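Local coordinates for protein probable mannosyltransferase KTR4 (Saccharomyces cerevisiae, PDB 5A07) that is a probable mannosyltransferase of the GT-A fold that binds guanosine-5'-diphosphate and a manganese(II) ion, at residues V163-T168 against S223-V228; D327-E332 against P356-A361; F258-Y263 against G404-W409; E77-Q82 against E429-Y434. All coordinates share one frame; numbering follows the deposited sequence.

In the fold
The four contacts run from surface to core. Contacts 2 and 3 are buried, on opposite sides of the chain's centre: one packs a short helix on helix 354-365, the other seats a loop phenylalanine against strand 256-262, and both are mostly apolar. Contact 1 lies on the surface, where a salt bridge links strand 164-168 to the loop before strand 227-230, in the mixed sheet that contact 3 also reaches. Contact 4, partly buried, ties the C-terminus to the end of helix 65-80 and the residues just after it, through ordered water and one apolar touch. Neighbours are linked directly: Lys-226 and Asp-327 form a salt bridge between contacts 1 and 2, and Gly-404 packs on Leu-80 between contacts 3 and 4.

Contact 1 of 4, residues V163-T168 against S223-V228; sequences VVEFGT and SKYKYV
At one end of the mixed sheet of the GT-A fold, Glu-165 of strand 164-168 meets Lys-224 and, through water, Tyr-225, both in the loop that leads into strand 227-230. Strands 138-142 and 105-110 lie between these two in the sheet, so the side chains must span the gap from opposite directions. They meet in a salt bridge: Lys-224 NZ donates to Glu-165 OE1 at 2.8 Å, and the oxygen accepts on its syn lone pair, the side of the other carboxylate oxygen. The lysine leaves its backbone with CG between N and the carbonyl carbon (chi1 58°), which lays CG over the centre of its neighbour's ring, 3.9 Å above the plane of Tyr-225. The chain then runs extended and bends only at its last torsion to bring the amine to the acid. A water in the plane of the Tyr-225 ring hydrogen-bonds with its OH at 2.5 Å and donates a weak bond to Glu-165 OE1. Lys-224 NZ also bonds to Leu-221 O within its own loop. Glu-165 and Lys-224 touch a crystal neighbour too, so their pose may partly reflect the lattice. On this surface, solvent probably screens the charge pair, so the bridge is likely to contribute less than a buried one would.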
# COMPACT_ATOMS: atom_id res chain seq x y z
N VAL B 163 4.05 24.72 -0.91
CA VAL B 163 5.10 24.43 0.13
C VAL B 163 5.79 23.11 -0.14
O VAL B 163 5.09 22.08 -0.42
CB VAL B 163 4.42 24.42 1.50
CG1 VAL B 163 5.40 23.96 2.59
CG2 VAL B 163 3.87 25.80 1.73
N VAL B 164 7.14 23.14 -0.18
CA VAL B 164 7.96 21.99 -0.30
C VAL B 164 8.98 21.91 0.85
O VAL B 164 9.56 22.92 1.20
CB VAL B 164 8.67 21.92 -1.64
CG1 VAL B 164 7.63 21.91 -2.78
CG2 VAL B 164 9.54 23.16 -1.84
N GLU B 165 9.16 20.75 1.45
CA GLU B 165 10.20 20.57 2.47
C GLU B 165 11.04 19.39 2.14
O GLU B 165 10.55 18.39 1.57
CB GLU B 165 9.55 20.43 3.87
CG GLU B 165 8.81 21.69 4.33
CD GLU B 165 8.20 21.61 5.74
OE1 GLU B 165 8.05 20.49 6.31
OE2 GLU B 165 7.73 22.67 6.21
N PHE B 166 12.33 19.51 2.40
CA PHE B 166 13.31 18.47 2.11
C PHE B 166 14.03 18.04 3.33
O PHE B 166 14.53 18.91 4.06
CB PHE B 166 14.39 19.04 1.14
CG PHE B 166 13.80 19.57 -0.17
CD1 PHE B 166 13.36 20.89 -0.26
CD2 PHE B 166 13.62 18.73 -1.27
CE1 PHE B 166 12.80 21.39 -1.43
CE2 PHE B 166 13.05 19.21 -2.43
CZ PHE B 166 12.62 20.51 -2.51
N GLY B 167 14.10 16.75 3.55
CA GLY B 167 14.76 16.21 4.73
C GLY B 167 15.68 15.08 4.45
O GLY B 167 15.45 14.22 3.57
N THR B 168 16.74 15.02 5.24
CA THR B 168 17.62 13.90 5.20
C THR B 168 17.31 12.88 6.31
O THR B 168 16.97 13.24 7.35
CB THR B 168 19.09 14.37 5.38
OG1 THR B 168 19.30 15.44 4.47
CG2 THR B 168 20.06 13.26 5.04
N SER B 223 6.30 14.89 11.82
CA SER B 223 5.69 14.86 13.19
C SER B 223 4.45 15.72 13.16
O SER B 223 3.54 15.50 13.88
CB SER B 223 6.70 15.35 14.27
OG SER B 223 6.82 16.79 14.17
N LYS B 224 4.39 16.76 12.33
CA LYS B 224 3.23 17.63 12.31
C LYS B 224 2.05 17.14 11.44
O LYS B 224 1.06 17.86 11.27
CB LYS B 224 3.67 19.03 11.82
CG LYS B 224 4.34 19.11 10.43
CD LYS B 224 4.78 20.54 10.07
CE LYS B 224 5.57 20.58 8.78
NZ LYS B 224 6.89 19.89 8.80
N TYR B 225 2.17 16.00 10.79
CA TYR B 225 1.07 15.56 9.88
C TYR B 225 0.36 14.33 10.45
O TYR B 225 1.00 13.46 11.02
CB TYR B 225 1.62 15.23 8.51
CG TYR B 225 2.24 16.38 7.76
CD1 TYR B 225 1.50 17.45 7.39
CD2 TYR B 225 3.58 16.42 7.54
CE1 TYR B 225 2.05 18.51 6.69
CE2 TYR B 225 4.17 17.45 6.86
CZ TYR B 225 3.40 18.49 6.43
OH TYR B 225 4.02 19.53 5.77
N LYS B 226 -0.94 14.24 10.14
CA LYS B 226 -1.75 13.07 10.40
C LYS B 226 -1.83 12.12 9.17
O LYS B 226 -1.94 10.89 9.32
CB LYS B 226 -3.18 13.52 10.80
CG LYS B 226 -4.14 12.37 11.09
CD LYS B 226 -5.43 12.87 11.66
CE LYS B 226 -6.51 11.81 11.78
NZ LYS B 226 -6.10 10.62 12.54
N TYR B 227 -1.75 12.70 7.95
CA TYR B 227 -1.96 11.91 6.71
C TYR B 227 -0.80 12.08 5.79
O TYR B 227 -0.26 13.21 5.70
CB TYR B 227 -3.17 12.40 5.99
CG TYR B 227 -4.47 12.14 6.68
CD1 TYR B 227 -5.02 10.85 6.71
CD2 TYR B 227 -5.11 13.14 7.38
CE1 TYR B 227 -6.20 10.60 7.35
CE2 TYR B 227 -6.31 12.87 8.02
CZ TYR B 227 -6.87 11.61 8.00
OH TYR B 227 -8.07 11.32 8.68
N VAL B 228 -0.49 11.02 5.03
CA VAL B 228 0.47 11.12 3.95
C VAL B 228 -0.20 10.52 2.73
O VAL B 228 -0.99 9.56 2.84
CB VAL B 228 1.84 10.44 4.18
CG1 VAL B 228 2.62 11.02 5.41
CG2 VAL B 228 1.69 9.00 4.31
O HOH W 1 6.24 19.29 4.72

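Contact 2 of 4, residues D327-E332 against P356-A361; sequences DFLRSE and PVRSLA
Two apolar touches bring Phe-328 and Leu-329, on the short helix 326-329, against Ala-361 and Arg-358 on helix 354-365. The phenylalanine has CG anti to its own N (chi1 176°), and its ring points CZ at the second helix, 4.4 Å from Ala-361 CB. Next to it, Leu-329 crosses Arg-358 at about a right angle; its CD2 lies 4.0 Å from Arg-358 CD, and its CD1 sits over one face of the guanidinium, offset toward the rim. One touch is weakly polar: Ala-361 O lies at the edge of the Phe-328 ring, near its plane, 3.6 Å from CZ. The hydrogen bonds stay within a segment or go to residues outside. Phe-328 O is gripped twice by Ser-331, whose OG donates at 2.6 Å in the carbonyl plane and whose N donates as well. The bent Arg-358, its side chain about 10 Å from the bound GDP, pairs with Glu-322 and bonds through NH1 to Tyr-334 OH and to Tyr-212 O, tying helix 354-365 to helix 203-214, which carries pocket residues Ser-204, Tyr-205 and Met-208. With its N-H groups engaged around the rim, the buried guanidinium can offer Leu-329 a flat face, while the slightly positive ring edge of Phe-328 suits Ala-361 O.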
# COMPACT_ATOMS: atom_id res chain seq x y z
N ASP B 327 -1.78 8.06 12.49
CA ASP B 327 -2.22 7.62 13.85
C ASP B 327 -2.27 6.09 13.93
O ASP B 327 -2.01 5.54 14.98
CB ASP B 327 -3.62 8.09 14.15
CG ASP B 327 -3.72 9.58 14.43
OD1 ASP B 327 -2.75 10.30 14.38
OD2 ASP B 327 -4.83 10.04 14.78
N PHE B 328 -2.62 5.38 12.83
CA PHE B 328 -2.56 3.95 12.90
C PHE B 328 -1.13 3.41 13.05
O PHE B 328 -0.85 2.54 13.86
CB PHE B 328 -3.32 3.29 11.70
CG PHE B 328 -3.20 1.83 11.69
CD1 PHE B 328 -3.84 1.05 12.65
CD2 PHE B 328 -2.39 1.19 10.76
CE1 PHE B 328 -3.69 -0.34 12.67
CE2 PHE B 328 -2.26 -0.18 10.77
CZ PHE B 328 -2.93 -0.96 11.73
N LEU B 329 -0.20 3.95 12.26
CA LEU B 329 1.17 3.48 12.28
C LEU B 329 1.83 3.81 13.65
O LEU B 329 2.76 3.15 14.05
CB LEU B 329 1.99 4.14 11.19
CG LEU B 329 1.48 3.93 9.73
CD1 LEU B 329 2.48 4.39 8.72
CD2 LEU B 329 1.11 2.51 9.49
N ARG B 330 1.41 4.91 14.23
CA ARG B 330 1.93 5.36 15.51
C ARG B 330 1.31 4.61 16.73
O ARG B 330 1.75 4.84 17.85
CB ARG B 330 1.73 6.84 15.63
CG ARG B 330 2.64 7.62 14.68
CD ARG B 330 2.21 9.09 14.59
NE ARG B 330 3.20 9.76 13.73
CZ ARG B 330 3.00 10.91 13.11
NH1 ARG B 330 1.86 11.48 13.14
NH2 ARG B 330 3.94 11.42 12.36
N SER B 331 0.28 3.81 16.50
CA SER B 331 -0.49 3.12 17.54
C SER B 331 0.26 1.94 18.03
O SER B 331 1.18 1.44 17.41
CB SER B 331 -1.86 2.65 16.97
OG SER B 331 -1.73 1.49 16.10
N GLU B 332 -0.11 1.48 19.23
CA GLU B 332 0.68 0.46 19.93
C GLU B 332 0.79 -0.82 19.17
O GLU B 332 1.87 -1.36 19.00
CB GLU B 332 0.11 0.21 21.35
CG GLU B 332 0.90 -0.89 22.06
CD GLU B 332 0.24 -1.32 23.38
OE1 GLU B 332 -0.44 -0.52 24.01
OE2 GLU B 332 0.37 -2.51 23.74
N PRO B 356 3.78 -6.05 2.11
CA PRO B 356 3.19 -7.11 2.96
C PRO B 356 3.16 -6.82 4.43
O PRO B 356 2.22 -7.18 5.13
CB PRO B 356 4.02 -8.38 2.60
CG PRO B 356 5.31 -7.83 2.01
CD PRO B 356 4.93 -6.55 1.32
N VAL B 357 4.19 -6.16 4.93
CA VAL B 357 4.24 -5.79 6.33
C VAL B 357 3.16 -4.83 6.71
O VAL B 357 2.44 -5.02 7.71
CB VAL B 357 5.63 -5.21 6.68
CG1 VAL B 357 5.67 -4.56 8.06
CG2 VAL B 357 6.68 -6.31 6.54
N ARG B 358 3.02 -3.73 5.96
CA ARG B 358 1.92 -2.78 6.22
C ARG B 358 0.56 -3.49 6.13
O ARG B 358 -0.35 -3.23 6.95
CB ARG B 358 1.97 -1.64 5.16
CG ARG B 358 0.86 -0.62 5.27
CD ARG B 358 1.35 0.64 5.93
NE ARG B 358 2.25 1.39 5.04
CZ ARG B 358 3.53 1.65 5.29
NH1 ARG B 358 4.10 1.24 6.45
NH2 ARG B 358 4.23 2.36 4.42
N SER B 359 0.42 -4.36 5.14
CA SER B 359 -0.86 -5.01 4.80
C SER B 359 -1.26 -6.04 5.89
O SER B 359 -2.42 -6.09 6.27
CB SER B 359 -0.79 -5.73 3.45
OG SER B 359 -0.54 -4.80 2.41
N LEU B 360 -0.28 -6.74 6.45
CA LEU B 360 -0.58 -7.68 7.57
C LEU B 360 -1.06 -6.97 8.79
O LEU B 360 -2.06 -7.33 9.42
CB LEU B 360 0.66 -8.55 7.92
CG LEU B 360 0.93 -9.59 6.89
CD1 LEU B 360 2.34 -10.17 7.04
CD2 LEU B 360 -0.05 -10.73 6.98
N ALA B 361 -0.41 -5.85 9.10
CA ALA B 361 -0.81 -5.04 10.21
C ALA B 361 -2.22 -4.47 10.02
O ALA B 361 -3.03 -4.48 10.96
CB ALA B 361 0.14 -3.92 10.46

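Contact 3 of 4, residues F258-Y263 against G404-W409; sequences FVLNLY and GKFTPW
The ring of Phe-406 is met at its edge by two leucines, Leu-260 and Leu-262, while Tyr-384 stacks on it. Leu-262 CD2 lies in the ring plane, 3.5 Å from Phe-406 CZ, and is also 3.9 Å from Phe-406 CE1. Leu-260 CD2 comes in near the same plane, 4.1 Å from Phe-406 CE1, so both methyls gather at one corner of the ring. Further along the loop, Pro-408 CG lies over one face of the Trp-409 indole, offset toward the rim, and that pair sits on the surface. Phe-406 reaches the strand because CG is anti to its backbone N (chi1 168°), sending the ring out from the loop. The leucines, two residues apart, share nearly the same torsions and reach out on the same side of their chain.

In the fold, Leu-262 lies on strand 256-262 of the mixed sheet and Leu-260 in the short break that interrupts that strand. The 404-409 segment follows Cys-401, which is disulfide-bonded to Cys-387, and precedes helix 418-425. The small antiparallel sheet packs against both: Tyr-384, on strand 384-386, touches Leu-262 as well as Phe-406, and Tyr-379, on strand 379-381, touches Leu-260. The latter strand also carries His-381 of the manganese site, and the Leu-262 side chain itself is about 11 Å from the metal. Thr-407 OG1 anchors the loop by a hydrogen bond with Pro-383 O and takes a weak one, 3.5 Å long, from Trp-409 N.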
# COMPACT_ATOMS: atom_id res chain seq x y z
N PHE B 258 -6.06 2.64 -0.86
CA PHE B 258 -5.27 1.94 -1.83
C PHE B 258 -5.99 1.94 -3.18
O PHE B 258 -7.19 2.22 -3.28
CB PHE B 258 -4.97 0.51 -1.37
CG PHE B 258 -6.14 -0.46 -1.47
CD1 PHE B 258 -7.08 -0.52 -0.49
CD2 PHE B 258 -6.30 -1.27 -2.56
CE1 PHE B 258 -8.17 -1.40 -0.58
CE2 PHE B 258 -7.38 -2.14 -2.68
CZ PHE B 258 -8.31 -2.17 -1.69
N VAL B 259 -5.22 1.63 -4.20
CA VAL B 259 -5.74 1.43 -5.56
C VAL B 259 -5.57 0.04 -6.18
O VAL B 259 -6.41 -0.38 -7.04
CB VAL B 259 -5.26 2.49 -6.60
CG1 VAL B 259 -5.79 3.87 -6.29
CG2 VAL B 259 -3.75 2.53 -6.71
N LEU B 260 -4.48 -0.65 -5.81
CA LEU B 260 -4.11 -1.88 -6.41
C LEU B 260 -3.79 -2.90 -5.28
O LEU B 260 -3.28 -2.52 -4.23
CB LEU B 260 -2.88 -1.70 -7.35
CG LEU B 260 -3.25 -0.96 -8.64
CD1 LEU B 260 -2.06 -0.37 -9.38
CD2 LEU B 260 -4.06 -1.89 -9.56
N ASN B 261 -4.05 -4.17 -5.53
CA ASN B 261 -4.05 -5.22 -4.47
C ASN B 261 -3.52 -6.47 -5.14
O ASN B 261 -4.13 -6.99 -6.05
CB ASN B 261 -5.53 -5.35 -4.04
CG ASN B 261 -5.72 -6.15 -2.79
OD1 ASN B 261 -5.25 -7.31 -2.66
ND2 ASN B 261 -6.47 -5.57 -1.86
N LEU B 262 -2.37 -6.96 -4.70
CA LEU B 262 -1.59 -7.94 -5.39
C LEU B 262 -1.12 -9.10 -4.49
O LEU B 262 -1.00 -8.98 -3.28
CB LEU B 262 -0.28 -7.32 -5.96
CG LEU B 262 -0.34 -6.08 -6.87
CD1 LEU B 262 1.08 -5.66 -7.31
CD2 LEU B 262 -1.20 -6.38 -8.07
N TYR B 263 -0.74 -10.16 -5.15
CA TYR B 263 0.01 -11.24 -4.56
C TYR B 263 1.49 -10.80 -4.55
O TYR B 263 1.94 -10.08 -5.43
CB TYR B 263 -0.14 -12.52 -5.34
CG TYR B 263 -1.48 -13.16 -5.15
CD1 TYR B 263 -2.60 -12.73 -5.88
CD2 TYR B 263 -1.66 -14.13 -4.21
CE1 TYR B 263 -3.86 -13.31 -5.68
CE2 TYR B 263 -2.95 -14.70 -3.96
CZ TYR B 263 -4.04 -14.28 -4.72
OH TYR B 263 -5.31 -14.80 -4.47
N GLY B 404 -10.40 -1.01 -17.09
CA GLY B 404 -10.40 -2.36 -16.65
C GLY B 404 -9.20 -3.17 -17.02
O GLY B 404 -9.07 -4.32 -16.63
N LYS B 405 -8.27 -2.59 -17.78
CA LYS B 405 -7.09 -3.35 -18.12
C LYS B 405 -5.98 -3.25 -17.05
O LYS B 405 -5.22 -2.28 -16.99
CB LYS B 405 -6.58 -2.84 -19.48
CG LYS B 405 -5.50 -3.66 -20.14
CD LYS B 405 -6.07 -5.01 -20.48
CE LYS B 405 -5.12 -5.74 -21.43
NZ LYS B 405 -5.60 -7.12 -21.65
N PHE B 406 -5.91 -4.28 -16.23
CA PHE B 406 -5.06 -4.35 -15.08
C PHE B 406 -3.59 -4.39 -15.53
O PHE B 406 -2.75 -3.81 -14.90
CB PHE B 406 -5.43 -5.63 -14.33
CG PHE B 406 -4.52 -6.06 -13.26
CD1 PHE B 406 -4.40 -5.30 -12.05
CD2 PHE B 406 -3.84 -7.22 -13.36
CE1 PHE B 406 -3.60 -5.72 -11.02
CE2 PHE B 406 -3.02 -7.64 -12.31
CZ PHE B 406 -2.95 -6.92 -11.11
N THR B 407 -3.32 -5.12 -16.60
CA THR B 407 -1.97 -5.26 -17.11
C THR B 407 -2.00 -5.72 -18.58
O THR B 407 -2.93 -6.40 -18.99
CB THR B 407 -1.17 -6.28 -16.28
OG1 THR B 407 0.17 -6.31 -16.75
CG2 THR B 407 -1.73 -7.68 -16.38
N PRO B 408 -1.02 -5.31 -19.38
CA PRO B 408 -1.01 -5.76 -20.78
C PRO B 408 -0.52 -7.20 -20.95
O PRO B 408 -0.71 -7.77 -22.02
CB PRO B 408 -0.06 -4.77 -21.45
CG PRO B 408 0.88 -4.28 -20.38
CD PRO B 408 0.09 -4.36 -19.08
N TRP B 409 0.10 -7.75 -19.92
CA TRP B 409 0.66 -9.08 -19.93
C TRP B 409 -0.25 -10.05 -19.15
O TRP B 409 -0.18 -10.16 -17.92
CB TRP B 409 2.08 -9.07 -19.33
CG TRP B 409 3.00 -7.93 -19.81
CD1 TRP B 409 3.69 -7.02 -19.03
CD2 TRP B 409 3.33 -7.61 -21.15
NE1 TRP B 409 4.41 -6.17 -19.84
CE2 TRP B 409 4.22 -6.53 -21.13
CE3 TRP B 409 2.99 -8.17 -22.37
CZ2 TRP B 409 4.72 -5.96 -22.27
CZ3 TRP B 409 3.52 -7.59 -23.54
CH2 TRP B 409 4.37 -6.51 -23.48

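Contact 4 of 4, residues E77-Q82 against E429-Y434; sequences EEFLLQ and EELEMY
Gln-82 stretches toward the chain's C-terminus at Tyr-434. From CB the chain sets CG anti to the backbone N (chi1 176°) and stays extended through CD, carrying the amide clear of its own backbone. Once there, the two ends of the amide part company. OE1 takes a hydrogen bond from Arg-375 NH2, an atom that also binds Phe-79 O. NE2 faces the terminal carboxylate, 3.4 Å from Tyr-434 OXT, and donates to two waters. The first, 2.8 Å from Gln-82 NE2, passes its own hydrogens to Leu-431 O at 2.6 Å and to Tyr-434 OXT at 2.8 Å. The second accepts from Gln-82 NE2 at 3.0 Å and donates to Tyr-434 O at 2.6 Å. Both carboxylate oxygens thus receive a hydrogen bond from water, and the arginine beside the amide oxygen probably polarises the amide so that its N-H groups donate more strongly.

Here an early helix of the chain meets its C-terminus: helix 65-80 and Gln-82, two residues past it, meet the end of helix 428-431 and the final residues, with 346 residues between the segments. The buried Tyr-434 ring is held at its OH, which hydrogen-bonds with His-372 NE2 on strand 371-373, and the backbone of Met-433 bonds to Lys-88. Beside the waters, the Phe-79 side chain crosses Leu-431 at about a right angle. Leu-431 CD2 approaches the ring obliquely, 3.7 Å from Phe-79 CZ and 4.0 Å from Phe-79 CE2.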
# COMPACT_ATOMS: atom_id res chain seq x y z
N GLU B 77 -13.64 -7.40 -13.44
CA GLU B 77 -14.17 -6.72 -14.57
C GLU B 77 -15.54 -6.08 -14.33
O GLU B 77 -15.79 -4.96 -14.77
CB GLU B 77 -14.22 -7.67 -15.76
CG GLU B 77 -14.82 -7.06 -17.00
CD GLU B 77 -14.91 -8.04 -18.21
OE1 GLU B 77 -13.87 -8.34 -18.85
OE2 GLU B 77 -16.04 -8.44 -18.58
N GLU B 78 -16.40 -6.78 -13.61
CA GLU B 78 -17.69 -6.21 -13.28
C GLU B 78 -17.55 -4.97 -12.49
O GLU B 78 -18.39 -4.05 -12.59
CB GLU B 78 -18.53 -7.23 -12.50
CG GLU B 78 -19.06 -8.32 -13.44
CD GLU B 78 -19.62 -9.59 -12.75
OE1 GLU B 78 -19.47 -9.79 -11.52
OE2 GLU B 78 -20.13 -10.47 -13.49
N PHE B 79 -16.52 -4.89 -11.65
CA PHE B 79 -16.35 -3.63 -10.96
C PHE B 79 -15.71 -2.56 -11.82
O PHE B 79 -16.15 -1.41 -11.83
CB PHE B 79 -15.58 -3.83 -9.62
CG PHE B 79 -16.49 -4.23 -8.49
CD1 PHE B 79 -17.11 -5.45 -8.51
CD2 PHE B 79 -16.76 -3.37 -7.43
CE1 PHE B 79 -18.05 -5.80 -7.54
CE2 PHE B 79 -17.62 -3.74 -6.41
CZ PHE B 79 -18.27 -4.96 -6.49
N LEU B 80 -14.64 -2.91 -12.51
CA LEU B 80 -13.89 -1.91 -13.28
C LEU B 80 -14.67 -1.37 -14.46
O LEU B 80 -14.50 -0.18 -14.81
CB LEU B 80 -12.56 -2.47 -13.72
CG LEU B 80 -11.39 -2.27 -12.77
CD1 LEU B 80 -10.93 -0.80 -12.72
CD2 LEU B 80 -11.70 -2.73 -11.34
N LEU B 81 -15.58 -2.16 -15.02
CA LEU B 81 -16.48 -1.69 -16.09
C LEU B 81 -17.71 -1.05 -15.62
O LEU B 81 -18.43 -0.46 -16.40
CB LEU B 81 -16.81 -2.77 -17.14
CG LEU B 81 -15.62 -3.47 -17.76
CD1 LEU B 81 -16.14 -4.50 -18.79
CD2 LEU B 81 -14.63 -2.51 -18.38
N GLN B 82 -17.92 -0.93 -14.32
CA GLN B 82 -19.10 -0.14 -13.80
C GLN B 82 -18.78 1.33 -13.93
O GLN B 82 -17.69 1.79 -13.55
CB GLN B 82 -19.31 -0.52 -12.33
CG GLN B 82 -20.38 0.20 -11.54
CD GLN B 82 -20.35 -0.20 -10.01
OE1 GLN B 82 -19.75 -1.21 -9.57
NE2 GLN B 82 -20.95 0.64 -9.21
N GLU B 429 -21.69 -1.20 2.61
CA GLU B 429 -21.39 0.23 2.67
C GLU B 429 -20.14 0.50 1.76
O GLU B 429 -20.02 1.52 1.11
CB GLU B 429 -21.15 0.67 4.10
CG GLU B 429 -22.33 0.37 5.06
CD GLU B 429 -22.30 -1.03 5.85
OE1 GLU B 429 -21.72 -2.09 5.40
OE2 GLU B 429 -22.91 -1.10 6.97
N GLU B 430 -19.24 -0.45 1.67
CA GLU B 430 -18.06 -0.28 0.74
C GLU B 430 -18.48 -0.57 -0.69
O GLU B 430 -18.15 0.16 -1.60
CB GLU B 430 -16.91 -1.18 1.15
CG GLU B 430 -16.25 -0.85 2.46
CD GLU B 430 -17.13 -1.26 3.69
OE1 GLU B 430 -17.45 -2.45 3.76
OE2 GLU B 430 -17.42 -0.38 4.56
N LEU B 431 -19.22 -1.64 -0.87
CA LEU B 431 -19.61 -2.04 -2.20
C LEU B 431 -20.41 -0.95 -2.85
O LEU B 431 -20.33 -0.86 -4.09
CB LEU B 431 -20.45 -3.35 -2.23
CG LEU B 431 -19.76 -4.59 -1.76
CD1 LEU B 431 -20.79 -5.72 -1.57
CD2 LEU B 431 -18.71 -5.04 -2.77
N GLU B 432 -21.18 -0.17 -2.09
CA GLU B 432 -22.04 0.88 -2.64
C GLU B 432 -21.51 2.29 -2.58
O GLU B 432 -22.17 3.28 -2.87
CB GLU B 432 -23.45 0.73 -2.03
CG GLU B 432 -24.01 -0.70 -2.39
CD GLU B 432 -25.42 -1.03 -1.80
OE1 GLU B 432 -26.14 -0.08 -1.38
OE2 GLU B 432 -25.83 -2.22 -1.78
N MET B 433 -20.21 2.38 -2.29
CA MET B 433 -19.55 3.67 -2.06
C MET B 433 -19.30 4.38 -3.41
O MET B 433 -19.17 5.59 -3.44
CB MET B 433 -18.26 3.38 -1.33
CG MET B 433 -17.36 4.49 -1.13
SD MET B 433 -18.02 5.77 -0.13
CE MET B 433 -17.53 5.11 1.46
N TYR B 434 -19.26 3.65 -4.50
CA TYR B 434 -19.15 4.25 -5.85
C TYR B 434 -20.23 3.76 -6.77
O TYR B 434 -20.39 4.41 -7.79
CB TYR B 434 -17.82 3.92 -6.51
CG TYR B 434 -16.64 4.57 -5.85
CD1 TYR B 434 -16.17 5.83 -6.26
CD2 TYR B 434 -15.91 3.88 -4.84
CE1 TYR B 434 -15.09 6.46 -5.61
CE2 TYR B 434 -14.80 4.50 -4.21
CZ TYR B 434 -14.39 5.79 -4.61
OH TYR B 434 -13.27 6.33 -4.00
OXT TYR B 434 -20.81 2.65 -6.49
O HOH W 2 -20.29 -0.07 -6.61
O HOH W 3 -21.67 3.43 -9.88